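Local coordinates for tailspike protein (Siphovirus 9NA, PDB 3RIQ), which probably recognises Salmonella lipopolysaccharide as the phage receptor and cleaves its polysaccharide chain through an endorhamnosidase activity, at residues His310-Ile315 with Asn332-Val337; Gly346-Gly351 with Val375-Ser380; Asp355-Thr360 with Arg381-Met386; Ser402-Val407 with Ile417-Val422. One frame throughout, in Å; residues are numbered along the deposited sequence.

Contact 1 (His310-Ile315 with Asn332-Val337)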
loop_
_atom_site.group_PDB
_atom_site.type_symbol
_atom_site.label_atom_id
_atom_site.label_comp_id
_atom_site.label_asym_id
_atom_site.label_seq_id
_atom_site.Cartn_x
_atom_site.Cartn_y
_atom_site.Cartn_z
ATOM N N HIS A 310 -8.178 -10.701 13.354
ATOM C CA HIS A 310 -6.949 -9.940 13.202
ATOM C C HIS A 310 -7.057 -9.027 11.980
ATOM O O HIS A 310 -7.851 -9.266 11.051
ATOM C CB HIS A 310 -5.747 -10.872 13.043
ATOM C CG HIS A 310 -5.505 -11.767 14.223
ATOM N ND1 HIS A 310 -5.276 -11.282 15.496
ATOM C CD2 HIS A 310 -5.358 -13.113 14.294
ATOM C CE1 HIS A 310 -5.035 -12.302 16.309
ATOM N NE2 HIS A 310 -5.088 -13.426 15.606
ATOM N N ILE A 311 -6.240 -7.981 11.988
ATOM C CA ILE A 311 -5.976 -7.152 10.820
ATOM C C ILE A 311 -4.535 -7.357 10.408
ATOM O O ILE A 311 -3.608 -7.160 11.224
ATOM C CB ILE A 311 -6.250 -5.653 11.122
ATOM C CG1 ILE A 311 -7.715 -5.447 11.560
ATOM C CG2 ILE A 311 -5.833 -4.766 9.934
ATOM C CD1 ILE A 311 -8.063 -3.983 12.021
ATOM N N ILE A 312 -4.351 -7.782 9.161
ATOM C CA ILE A 312 -3.022 -8.062 8.633
ATOM C C ILE A 312 -2.863 -7.228 7.372
ATOM O O ILE A 312 -3.616 -7.421 6.415
ATOM C CB ILE A 312 -2.899 -9.565 8.276
ATOM C CG1 ILE A 312 -3.062 -10.439 9.540
ATOM C CG2 ILE A 312 -1.516 -9.842 7.566
ATOM C CD1 ILE A 312 -3.231 -11.966 9.212
ATOM N N ARG A 313 -1.900 -6.316 7.338
ATOM C CA ARG A 313 -1.767 -5.470 6.145
ATOM C C ARG A 313 -0.340 -5.009 5.871
ATOM O O ARG A 313 0.503 -4.928 6.797
ATOM C CB ARG A 313 -2.718 -4.283 6.188
ATOM C CG ARG A 313 -2.740 -3.526 7.435
ATOM C CD ARG A 313 -3.981 -2.544 7.529
ATOM N NE ARG A 313 -3.902 -1.444 6.558
ATOM C CZ ARG A 313 -3.361 -0.256 6.794
ATOM N NH1 ARG A 313 -2.840 -0.002 7.994
ATOM N NH2 ARG A 313 -3.294 0.659 5.815
ATOM N N ASN A 314 -0.051 -4.805 4.588
ATOM C CA ASN A 314 1.243 -4.234 4.141
ATOM C C ASN A 314 2.427 -5.152 4.449
ATOM O O ASN A 314 3.498 -4.690 4.888
ATOM C CB ASN A 314 1.416 -2.831 4.750
ATOM C CG ASN A 314 0.224 -1.916 4.438
ATOM O OD1 ASN A 314 -0.216 -1.842 3.304
ATOM N ND2 ASN A 314 -0.323 -1.275 5.449
ATOM N N ILE A 315 2.241 -6.447 4.213
ATOM C CA ILE A 315 3.253 -7.457 4.562
ATOM C C ILE A 315 4.064 -7.741 3.300
ATOM O O ILE A 315 3.501 -7.797 2.189
ATOM C CB ILE A 315 2.566 -8.765 4.980
ATOM C CG1 ILE A 315 1.555 -8.517 6.101
ATOM C CG2 ILE A 315 3.605 -9.843 5.346
ATOM C CD1 ILE A 315 2.121 -7.964 7.429
ATOM N N ASN A 332 -11.071 -12.338 9.876
ATOM C CA ASN A 332 -9.835 -11.562 9.698
ATOM C C ASN A 332 -9.938 -10.667 8.475
ATOM O O ASN A 332 -10.649 -11.003 7.525
ATOM C CB ASN A 332 -8.633 -12.488 9.523
ATOM C CG ASN A 332 -8.462 -13.475 10.676
ATOM O OD1 ASN A 332 -8.211 -13.093 11.814
ATOM N ND2 ASN A 332 -8.583 -14.760 10.378
ATOM N N ILE A 333 -9.220 -9.550 8.481
ATOM C CA ILE A 333 -9.072 -8.656 7.303
ATOM C C ILE A 333 -7.616 -8.677 6.891
ATOM O O ILE A 333 -6.754 -8.412 7.710
ATOM C CB ILE A 333 -9.568 -7.214 7.611
ATOM C CG1 ILE A 333 -11.064 -7.243 7.878
ATOM C CG2 ILE A 333 -9.209 -6.263 6.455
ATOM C CD1 ILE A 333 -11.633 -5.937 8.444
ATOM N N ILE A 334 -7.353 -9.062 5.643
ATOM C CA ILE A 334 -5.992 -9.143 5.115
ATOM C C ILE A 334 -5.935 -8.278 3.882
ATOM O O ILE A 334 -6.718 -8.491 2.957
ATOM C CB ILE A 334 -5.561 -10.610 4.749
ATOM C CG1 ILE A 334 -5.652 -11.530 5.961
ATOM C CG2 ILE A 334 -4.117 -10.627 4.214
ATOM C CD1 ILE A 334 -6.989 -12.242 6.098
ATOM N N ASP A 335 -5.038 -7.292 3.861
ATOM C CA ASP A 335 -4.901 -6.411 2.694
ATOM C C ASP A 335 -3.444 -6.110 2.392
ATOM O O ASP A 335 -2.700 -5.742 3.306
ATOM C CB ASP A 335 -5.657 -5.067 2.906
ATOM C CG ASP A 335 -5.473 -4.122 1.724
ATOM O OD1 ASP A 335 -5.825 -4.549 0.584
ATOM O OD2 ASP A 335 -4.924 -3.003 1.871
ATOM N N ASN A 336 -3.042 -6.252 1.126
ATOM C CA ASN A 336 -1.697 -5.881 0.698
ATOM C C ASN A 336 -0.631 -6.796 1.289
ATOM O O ASN A 336 0.094 -6.442 2.234
ATOM C CB ASN A 336 -1.373 -4.396 0.936
ATOM C CG ASN A 336 -0.014 -4.013 0.351
ATOM O OD1 ASN A 336 0.602 -4.803 -0.370
ATOM N ND2 ASN A 336 0.489 -2.826 0.710
ATOM N N VAL A 337 -0.546 -7.988 0.717
ATOM C CA VAL A 337 0.464 -8.970 1.106
ATOM C C VAL A 337 1.200 -9.354 -0.161
ATOM O O VAL A 337 0.568 -9.748 -1.147
ATOM C CB VAL A 337 -0.177 -10.222 1.744
ATOM C CG1 VAL A 337 0.876 -11.309 2.006
ATOM C CG2 VAL A 337 -0.942 -9.841 3.050
HETATM O O HOH W 1 -5.458 -1.500 4.085
HETATM O O HOH W 2 -2.603 -1.255 2.180
HETATM O O HOH W 3 3.148 -5.240 1.045
#
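The imidazole of His-310 and the amide of Asn-332 run side by side with their planes 8° apart, and Asn-332 OD1 approaches the ring obliquely. This oxygen turns an in-plane lone pair to His-310 N, 2.8 Å away, and also bonds Thr-308; His-310 ND1 pairs with Leu-265 N. At the opposite end, the amides of Asn-314 and Asn-336 stand 80° apart: Asn-336 ND2 reaches an in-plane lone pair of Asn-314 OD1 at 2.9 Å, although that oxygen lies out of the Asn-336 amide plane. On one face of the Arg-313 guanidinium sits Asn-314 ND2, 3.4 Å above the plane; at the edge, a water accepts from NE and donates to Asp-335 OD2. Arg-313 NH1 goes on to Asn-269 of the second subunit, while Asp-335 OD1 takes Thr-357 and Asn-358. On the other side of the strands, Ile-312 CD1 lies 4.1 Å from Ile-334 CG1, and Ile-315 CB lies 4.1 Å from Val-337 CG2, each pair pointing the same way. Backbone bonds such as Ile-333 N to His-310 O keep like-placed residues in line. Such in-register parallel strands, with positive-phi asparagines aligned at the corner, belong to successive coils of the right-handed beta-helix.

Contact 2 (Gly346-Gly351 with Val375-Ser380)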
loop_
_atom_site.group_PDB
_atom_site.type_symbol
_atom_site.label_atom_id
_atom_site.label_comp_id
_atom_site.label_asym_id
_atom_site.label_seq_id
_atom_site.Cartn_x
_atom_site.Cartn_y
_atom_site.Cartn_z
ATOM N N GLY A 346 2.569 -19.702 -1.459
ATOM C CA GLY A 346 2.855 -18.276 -1.358
ATOM C C GLY A 346 1.982 -17.513 -0.366
ATOM O O GLY A 346 2.428 -16.559 0.272
ATOM N N MET A 347 0.741 -17.956 -0.239
ATOM C CA MET A 347 -0.286 -17.342 0.627
ATOM C C MET A 347 -1.261 -18.464 0.943
ATOM O O MET A 347 -1.672 -19.210 0.035
ATOM C CB MET A 347 -1.006 -16.179 -0.080
ATOM C CG MET A 347 -1.934 -15.383 0.842
ATOM S SD MET A 347 -3.641 -15.204 0.248
ATOM C CE MET A 347 -4.444 -16.688 0.869
ATOM N N PHE A 348 -1.651 -18.593 2.210
ATOM C CA PHE A 348 -2.495 -19.731 2.599
ATOM C C PHE A 348 -3.503 -19.262 3.672
ATOM O O PHE A 348 -3.128 -18.725 4.721
ATOM C CB PHE A 348 -1.596 -20.878 3.120
ATOM C CG PHE A 348 -2.240 -22.246 3.155
ATOM C CD1 PHE A 348 -1.639 -23.317 2.464
ATOM C CD2 PHE A 348 -3.375 -22.518 3.936
ATOM C CE1 PHE A 348 -2.195 -24.639 2.518
ATOM C CE2 PHE A 348 -3.914 -23.820 3.996
ATOM C CZ PHE A 348 -3.329 -24.876 3.285
ATOM N N ASP A 349 -4.783 -19.475 3.388
ATOM C CA ASP A 349 -5.869 -19.254 4.347
ATOM C C ASP A 349 -6.393 -20.604 4.804
ATOM O O ASP A 349 -7.073 -21.321 4.031
ATOM C CB ASP A 349 -6.966 -18.356 3.732
ATOM C CG ASP A 349 -8.107 -18.048 4.700
ATOM O OD1 ASP A 349 -8.365 -18.810 5.657
ATOM O OD2 ASP A 349 -8.783 -17.025 4.460
ATOM N N ARG A 350 -6.047 -20.957 6.048
ATOM C CA ARG A 350 -6.400 -22.254 6.623
ATOM C C ARG A 350 -7.756 -22.175 7.343
ATOM O O ARG A 350 -8.276 -23.190 7.848
ATOM C CB ARG A 350 -5.286 -22.718 7.591
ATOM C CG ARG A 350 -5.638 -23.988 8.355
ATOM C CD ARG A 350 -5.019 -25.223 7.835
ATOM N NE ARG A 350 -3.941 -25.421 8.772
ATOM C CZ ARG A 350 -3.297 -26.548 9.078
ATOM N NH1 ARG A 350 -3.524 -27.728 8.482
ATOM N NH2 ARG A 350 -2.363 -26.450 10.008
ATOM N N GLY A 351 -8.313 -20.974 7.408
ATOM C CA GLY A 351 -9.597 -20.742 8.084
ATOM C C GLY A 351 -10.747 -20.641 7.098
ATOM O O GLY A 351 -10.817 -21.386 6.110
ATOM N N VAL A 375 -3.640 -20.746 -1.704
ATOM C CA VAL A 375 -4.629 -21.723 -1.228
ATOM C C VAL A 375 -5.570 -21.081 -0.231
ATOM O O VAL A 375 -5.113 -20.363 0.687
ATOM C CB VAL A 375 -3.948 -22.927 -0.501
ATOM C CG1 VAL A 375 -5.005 -23.841 0.132
ATOM C CG2 VAL A 375 -3.050 -23.715 -1.476
ATOM N N CYS A 376 -6.870 -21.369 -0.353
ATOM C CA CYS A 376 -7.825 -21.093 0.729
ATOM C C CYS A 376 -8.612 -22.366 0.941
ATOM O O CYS A 376 -9.134 -22.985 -0.043
ATOM C CB CYS A 376 -8.818 -19.989 0.378
ATOM S SG CYS A 376 -8.095 -18.378 -0.015
ATOM N N GLU A 377 -8.747 -22.742 2.210
ATOM C CA GLU A 377 -9.399 -23.985 2.586
ATOM C C GLU A 377 -10.896 -23.807 2.862
ATOM O O GLU A 377 -11.651 -24.791 2.870
ATOM C CB GLU A 377 -8.696 -24.630 3.809
ATOM C CG GLU A 377 -7.269 -25.036 3.573
ATOM C CD GLU A 377 -7.110 -26.461 3.140
ATOM O OE1 GLU A 377 -8.117 -27.096 2.741
ATOM O OE2 GLU A 377 -5.971 -26.974 3.232
ATOM N N GLY A 378 -11.343 -22.574 3.100
ATOM C CA GLY A 378 -12.728 -22.354 3.541
ATOM C C GLY A 378 -13.411 -21.389 2.606
ATOM O O GLY A 378 -12.993 -21.233 1.456
ATOM N N GLY A 379 -14.447 -20.722 3.080
ATOM C CA GLY A 379 -15.176 -19.823 2.193
ATOM C C GLY A 379 -14.737 -18.397 2.412
ATOM O O GLY A 379 -15.382 -17.646 3.178
ATOM N N SER A 380 -13.659 -18.013 1.726
ATOM C CA SER A 380 -13.133 -16.652 1.853
ATOM C C SER A 380 -13.475 -15.811 0.615
ATOM O O SER A 380 -14.008 -16.332 -0.382
ATOM C CB SER A 380 -11.627 -16.660 2.158
ATOM O OG SER A 380 -11.461 -17.135 3.489
HETATM O O HOH W 4 -10.365 -19.950 3.491
#
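Phe-348 lines up with Val-375, and Asp-349 with Cys-376, in a short parallel pairing between successive coils of the right-handed beta-helix. Three backbone hydrogen bonds make it: Val-375 N to Met-347 O, Asp-349 N to Val-375 O and Glu-377 N to Asp-349 O.

Aromatic and van der Waals contacts flank this ladder. On one side Val-375 CG1 sits over a face of the Phe-348 ring, 3.8 Å from the ring centroid and 16° off the normal, a CH-pi contact. The ring's CG is anti to the backbone N (chi1 -162°), which brings it alongside the valine; Glu-377 OE2 comes to the ring edge, 3.4 Å from Phe-348 CZ, and Trp-326 adds an edge-to-face partner. On the other side Cys-376 SG touches Asp-349 CB at 3.9 Å and Met-347 CE at 4.1 Å.

Polar side-chain bonds gather on the buried carboxylate of Asp-349. OD1 accepts from Gly-351 N at 2.8 Å, closing an Asx turn as the strand ends. OD2 takes Ser-380 OG from above the carboxylate plane (52° out of it) at 2.9 Å, along with Trp-327 NE1 and Asn-354 ND2, so three donors share one oxygen. Beyond the strands, one water bridges the two turns: it donates to Gly-351 O and Ser-380 OG and accepts from Gly-378 N at 2.8 Å.

Contact 3 (Asp355-Thr360 with Arg381-Met386)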
loop_
_atom_site.group_PDB
_atom_site.type_symbol
_atom_site.label_atom_id
_atom_site.label_comp_id
_atom_site.label_asym_id
_atom_site.label_seq_id
_atom_site.Cartn_x
_atom_site.Cartn_y
_atom_site.Cartn_z
ATOM N N ASP A 355 -11.661 -11.893 4.668
ATOM C CA ASP A 355 -11.672 -10.908 3.597
ATOM C C ASP A 355 -10.244 -10.583 3.200
ATOM O O ASP A 355 -9.470 -10.106 4.025
ATOM C CB ASP A 355 -12.413 -9.662 4.058
ATOM C CG ASP A 355 -13.893 -9.880 4.066
ATOM O OD1 ASP A 355 -14.487 -9.893 2.977
ATOM O OD2 ASP A 355 -14.477 -10.054 5.142
ATOM N N ILE A 356 -9.922 -10.879 1.943
ATOM C CA ILE A 356 -8.541 -10.925 1.447
ATOM C C ILE A 356 -8.423 -10.065 0.214
ATOM O O ILE A 356 -9.100 -10.332 -0.777
ATOM C CB ILE A 356 -8.165 -12.385 1.058
ATOM C CG1 ILE A 356 -8.330 -13.342 2.241
ATOM C CG2 ILE A 356 -6.741 -12.486 0.525
ATOM C CD1 ILE A 356 -8.229 -14.808 1.873
ATOM N N THR A 357 -7.569 -9.055 0.267
ATOM C CA THR A 357 -7.426 -8.132 -0.858
ATOM C C THR A 357 -5.997 -7.785 -1.172
ATOM O O THR A 357 -5.162 -7.760 -0.296
ATOM C CB THR A 357 -8.196 -6.788 -0.621
ATOM O OG1 THR A 357 -7.774 -6.174 0.601
ATOM C CG2 THR A 357 -9.706 -7.009 -0.552
ATOM N N ASN A 358 -5.732 -7.543 -2.458
ATOM C CA ASN A 358 -4.424 -7.018 -2.903
ATOM C C ASN A 358 -3.258 -7.916 -2.542
ATOM O O ASN A 358 -2.296 -7.514 -1.877
ATOM C CB ASN A 358 -4.266 -5.572 -2.418
ATOM C CG ASN A 358 -5.299 -4.666 -3.056
ATOM O OD1 ASN A 358 -5.408 -4.637 -4.288
ATOM N ND2 ASN A 358 -6.108 -4.013 -2.251
ATOM N N ILE A 359 -3.354 -9.169 -2.975
ATOM C CA ILE A 359 -2.319 -10.168 -2.750
ATOM C C ILE A 359 -1.486 -10.319 -4.006
ATOM O O ILE A 359 -2.070 -10.434 -5.088
ATOM C CB ILE A 359 -2.951 -11.544 -2.428
ATOM C CG1 ILE A 359 -3.969 -11.424 -1.305
ATOM C CG2 ILE A 359 -1.874 -12.580 -2.098
ATOM C CD1 ILE A 359 -3.410 -10.962 0.028
ATOM N N THR A 360 -0.153 -10.340 -3.878
ATOM C CA THR A 360 0.767 -10.548 -5.002
ATOM C C THR A 360 1.694 -11.687 -4.598
ATOM O O THR A 360 2.395 -11.572 -3.590
ATOM C CB THR A 360 1.570 -9.268 -5.282
ATOM O OG1 THR A 360 0.642 -8.223 -5.629
ATOM C CG2 THR A 360 2.515 -9.468 -6.471
ATOM N N ARG A 381 -13.208 -14.499 0.697
ATOM C CA ARG A 381 -13.570 -13.596 -0.406
ATOM C C ARG A 381 -12.276 -12.898 -0.821
ATOM O O ARG A 381 -11.671 -12.187 -0.004
ATOM C CB ARG A 381 -14.605 -12.556 0.068
ATOM C CG ARG A 381 -15.949 -13.197 0.449
ATOM C CD ARG A 381 -16.816 -12.314 1.355
ATOM N NE ARG A 381 -16.229 -12.154 2.690
ATOM C CZ ARG A 381 -16.387 -12.981 3.739
ATOM N NH1 ARG A 381 -17.131 -14.078 3.629
ATOM N NH2 ARG A 381 -15.796 -12.687 4.919
ATOM N N LEU A 382 -11.855 -13.100 -2.070
ATOM C CA LEU A 382 -10.563 -12.587 -2.556
ATOM C C LEU A 382 -10.798 -11.558 -3.635
ATOM O O LEU A 382 -11.583 -11.830 -4.581
ATOM C CB LEU A 382 -9.715 -13.713 -3.154
ATOM C CG LEU A 382 -9.191 -14.798 -2.200
ATOM C CD1 LEU A 382 -10.311 -15.692 -1.714
ATOM C CD2 LEU A 382 -8.132 -15.631 -2.897
ATOM N N ARG A 383 -10.138 -10.399 -3.520
ATOM C CA ARG A 383 -10.310 -9.319 -4.526
ATOM C C ARG A 383 -8.948 -8.718 -4.811
ATOM O O ARG A 383 -8.307 -8.210 -3.888
ATOM C CB ARG A 383 -11.282 -8.208 -4.098
ATOM C CG ARG A 383 -12.669 -8.628 -3.631
ATOM C CD ARG A 383 -12.739 -8.626 -2.159
ATOM N NE ARG A 383 -14.065 -8.847 -1.568
ATOM C CZ ARG A 383 -14.247 -8.942 -0.244
ATOM N NH1 ARG A 383 -13.200 -8.822 0.587
ATOM N NH2 ARG A 383 -15.452 -9.176 0.250
ATOM N N GLY A 384 -8.523 -8.736 -6.068
ATOM C CA GLY A 384 -7.266 -8.123 -6.429
ATOM C C GLY A 384 -6.127 -9.071 -6.137
ATOM O O GLY A 384 -5.466 -8.958 -5.107
ATOM N N ILE A 385 -5.942 -10.039 -7.021
ATOM C CA ILE A 385 -4.983 -11.113 -6.819
ATOM C C ILE A 385 -4.050 -11.135 -8.029
ATOM O O ILE A 385 -4.515 -11.161 -9.173
ATOM C CB ILE A 385 -5.744 -12.473 -6.708
ATOM C CG1 ILE A 385 -6.834 -12.406 -5.603
ATOM C CG2 ILE A 385 -4.735 -13.647 -6.540
ATOM C CD1 ILE A 385 -6.335 -12.145 -4.157
ATOM N N MET A 386 -2.739 -11.132 -7.786
ATOM C CA MET A 386 -1.771 -11.280 -8.878
ATOM C C MET A 386 -0.860 -12.446 -8.538
ATOM O O MET A 386 -0.283 -12.499 -7.444
ATOM C CB MET A 386 -0.966 -9.986 -9.074
ATOM C CG MET A 386 -1.795 -8.808 -9.598
ATOM S SD MET A 386 -0.781 -7.467 -10.209
ATOM C CE MET A 386 -0.015 -6.861 -8.724
#
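Asp-355 OD1 takes three N-H groups from two arginines. Arg-381 comes side-on, NE to OD1 at 2.9 Å and NH2 to OD2 at 3.0 Å, meeting both oxygens from above the carboxylate plane. Arg-383 comes end-on, with NH1 at 2.9 Å and NH2 at 3.0 Å both on OD1; its guanidinium is coplanar with the carboxylate to within 1°, whereas that of Arg-381 is turned by 49°. This salt-bridge network should favour a charged aspartate, and gripping from two directions fixes its rotation.

What sets the arginines in place lies one step out. Arg-381 bends at chi3 (-68°), which folds NE back onto the aspartate, and its NH2 also bonds Asn-353. Its CB lies 3.5 Å above the Arg-383 guanidinium plane, and Arg-383 CD rests on Thr-357 CG2. Arg-383 NE is held by His-388 of the second subunit. Backbone bonds, Ile-356 N to Arg-381 O and Arg-383 N to Ile-356 O among them, keep the strands in register. On the opposite side of the sheet, Ile-356 packs beside Leu-382, and Ile-359 CG1 meets Ile-385 CD1 at 3.8 Å.

In this parallel beta-helix, strand 333-340 flanks segment 355-360 and strand 402-409 flanks 381-386. Strands 347-349 and 374-376 pack against the isoleucine and leucine side, while the arginine side faces the second subunit.

Contact 4 (Ser402-Val407 with Ile417-Val422)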
loop_
_atom_site.group_PDB
_atom_site.type_symbol
_atom_site.label_atom_id
_atom_site.label_comp_id
_atom_site.label_asym_id
_atom_site.label_seq_id
_atom_site.Cartn_x
_atom_site.Cartn_y
_atom_site.Cartn_z
ATOM N N SER A 402 -14.249 -20.609 -2.245
ATOM C CA SER A 402 -14.123 -19.150 -2.156
ATOM C C SER A 402 -14.627 -18.463 -3.402
ATOM O O SER A 402 -14.823 -19.111 -4.434
ATOM C CB SER A 402 -12.672 -18.768 -1.901
ATOM O OG SER A 402 -12.231 -19.295 -0.662
ATOM N N GLU A 403 -14.832 -17.155 -3.315
ATOM C CA GLU A 403 -15.075 -16.350 -4.505
ATOM C C GLU A 403 -13.899 -15.418 -4.760
ATOM O O GLU A 403 -13.219 -14.988 -3.826
ATOM C CB GLU A 403 -16.379 -15.592 -4.393
ATOM C CG GLU A 403 -16.411 -14.557 -3.315
ATOM C CD GLU A 403 -17.763 -13.871 -3.282
ATOM O OE1 GLU A 403 -18.208 -13.361 -4.335
ATOM O OE2 GLU A 403 -18.394 -13.840 -2.218
ATOM N N VAL A 404 -13.665 -15.128 -6.033
ATOM C CA VAL A 404 -12.518 -14.350 -6.473
ATOM C C VAL A 404 -12.972 -13.225 -7.418
ATOM O O VAL A 404 -13.932 -13.397 -8.162
ATOM C CB VAL A 404 -11.525 -15.286 -7.217
ATOM C CG1 VAL A 404 -10.243 -14.577 -7.519
ATOM C CG2 VAL A 404 -11.214 -16.529 -6.391
ATOM N N SER A 405 -12.265 -12.102 -7.389
ATOM C CA SER A 405 -12.476 -11.016 -8.355
ATOM C C SER A 405 -11.139 -10.339 -8.641
ATOM O O SER A 405 -10.260 -10.288 -7.772
ATOM C CB SER A 405 -13.490 -10.010 -7.826
ATOM O OG SER A 405 -12.965 -9.369 -6.690
ATOM N N ASN A 406 -10.972 -9.859 -9.878
ATOM C CA ASN A 406 -9.764 -9.128 -10.301
ATOM C C ASN A 406 -8.505 -9.957 -10.087
ATOM O O ASN A 406 -7.650 -9.610 -9.279
ATOM C CB ASN A 406 -9.667 -7.749 -9.635
ATOM C CG ASN A 406 -8.517 -6.919 -10.194
ATOM O OD1 ASN A 406 -8.098 -7.131 -11.310
ATOM N ND2 ASN A 406 -7.957 -6.025 -9.386
ATOM N N VAL A 407 -8.440 -11.087 -10.776
ATOM C CA VAL A 407 -7.314 -12.007 -10.697
ATOM C C VAL A 407 -6.515 -11.959 -11.990
ATOM O O VAL A 407 -7.086 -11.959 -13.092
ATOM C CB VAL A 407 -7.777 -13.486 -10.446
ATOM C CG1 VAL A 407 -6.590 -14.389 -10.284
ATOM C CG2 VAL A 407 -8.629 -13.562 -9.246
ATOM N N ILE A 417 -7.227 -21.447 -11.974
ATOM C CA ILE A 417 -8.052 -20.881 -10.889
ATOM C C ILE A 417 -9.214 -21.837 -10.611
ATOM O O ILE A 417 -10.030 -22.138 -11.516
ATOM C CB ILE A 417 -8.640 -19.498 -11.294
ATOM C CG1 ILE A 417 -7.513 -18.523 -11.644
ATOM C CG2 ILE A 417 -9.568 -18.983 -10.191
ATOM C CD1 ILE A 417 -7.958 -17.217 -12.247
ATOM N N LEU A 418 -9.264 -22.350 -9.375
ATOM C CA LEU A 418 -10.344 -23.232 -8.952
ATOM C C LEU A 418 -11.079 -22.567 -7.801
ATOM O O LEU A 418 -10.482 -22.348 -6.745
ATOM C CB LEU A 418 -9.818 -24.620 -8.504
ATOM C CG LEU A 418 -10.835 -25.586 -7.829
ATOM C CD1 LEU A 418 -11.898 -25.960 -8.789
ATOM C CD2 LEU A 418 -10.166 -26.818 -7.285
ATOM N N CYS A 419 -12.353 -22.243 -7.999
ATOM C CA CYS A 419 -13.130 -21.567 -6.956
ATOM C C CYS A 419 -14.597 -21.701 -7.223
ATOM O O CYS A 419 -14.984 -22.356 -8.187
ATOM C CB CYS A 419 -12.728 -20.078 -6.828
ATOM S SG CYS A 419 -13.128 -19.170 -8.312
ATOM N N THR A 420 -15.427 -21.123 -6.355
ATOM C CA THR A 420 -16.872 -21.256 -6.508
ATOM C C THR A 420 -17.448 -20.226 -7.473
ATOM O O THR A 420 -18.396 -20.503 -8.232
ATOM C CB THR A 420 -17.586 -21.104 -5.150
ATOM O OG1 THR A 420 -17.282 -22.240 -4.342
ATOM C CG2 THR A 420 -19.094 -21.074 -5.313
ATOM N N TYR A 421 -16.897 -19.024 -7.419
ATOM C CA TYR A 421 -17.421 -17.920 -8.221
ATOM C C TYR A 421 -16.262 -17.013 -8.648
ATOM O O TYR A 421 -15.425 -16.644 -7.807
ATOM C CB TYR A 421 -18.469 -17.108 -7.409
ATOM C CG TYR A 421 -19.003 -15.942 -8.207
ATOM C CD1 TYR A 421 -19.973 -16.145 -9.222
ATOM C CD2 TYR A 421 -18.520 -14.644 -8.008
ATOM C CE1 TYR A 421 -20.444 -15.068 -9.999
ATOM C CE2 TYR A 421 -18.985 -13.575 -8.795
ATOM C CZ TYR A 421 -19.941 -13.787 -9.765
ATOM O OH TYR A 421 -20.362 -12.721 -10.540
ATOM N N VAL A 422 -16.254 -16.660 -9.933
ATOM C CA VAL A 422 -15.288 -15.739 -10.521
ATOM C C VAL A 422 -16.091 -14.512 -10.983
ATOM O O VAL A 422 -17.034 -14.648 -11.766
ATOM C CB VAL A 422 -14.552 -16.402 -11.731
ATOM C CG1 VAL A 422 -13.708 -15.395 -12.463
ATOM C CG2 VAL A 422 -13.678 -17.592 -11.281
#
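Ser-402 O accepts the amide of Thr-420 in the shortest polar bond here, Thr-420 N to Ser-402 O at 2.8 Å. Cys-419 CB crowds the same oxygen at 3.3 Å. Next along the chain, Tyr-421 N is 3.6 Å from Ser-402 O and remains buried with no partner in the model, so the corner at Thr-420 shifts the bonding by one residue. The pairing resumes with Val-404 N to Tyr-421 O at 2.9 Å, and Glu-403 CA-H also points at this carbonyl. Thr-420 OG1 turns away to Pro-400 O, and Ser-402 OG bonds Gly-378 O and Ser-380 N.

Both segments bend, at Asn-406 and at Thr-420, as strands of a right-handed parallel beta-helix do where one face gives way to the next. Strand 402-405 thus lies beside the strand that starts near Tyr-421, while Ile-417, on the preceding strand, approaches Val-407 across the interior.

There Val-407 CG1 and Ile-417 CD1 reach toward each other tip to tip, 3.7 Å apart. On the side facing the second subunit, Glu-403 carries CG between its backbone N and carbonyl carbon (chi1 65°), and its extended chain brings OE1 to 3.9 Å from Tyr-421 CD2. Carboxylate and ring planes are 89° apart, the oxygen approaching the ring obliquely. Gly-411 of the second subunit packs against both Glu-403 and Tyr-421.

All four contacts belong to one right-handed parallel beta-helix and join successive coils along it. Contacts 1, 3 and 4 follow one another down the same run of strands, 311-318, 333-340, 355-362, 381-388, 402-409 and 421-427, with centres about 10 Å apart from each to the next and about 19 Å from contact 1 to contact 4. Contact 2 pairs strands 347-349 and 374-376 on another side; its centre is about 11 Å from that of contact 3, with whose segments it alternates along the chain, and the two pack through the interior. Contacts 1, 3 and 4 touch the second subunit, so this run of strands also builds the trimer interface, whereas contact 2 meets no other chain.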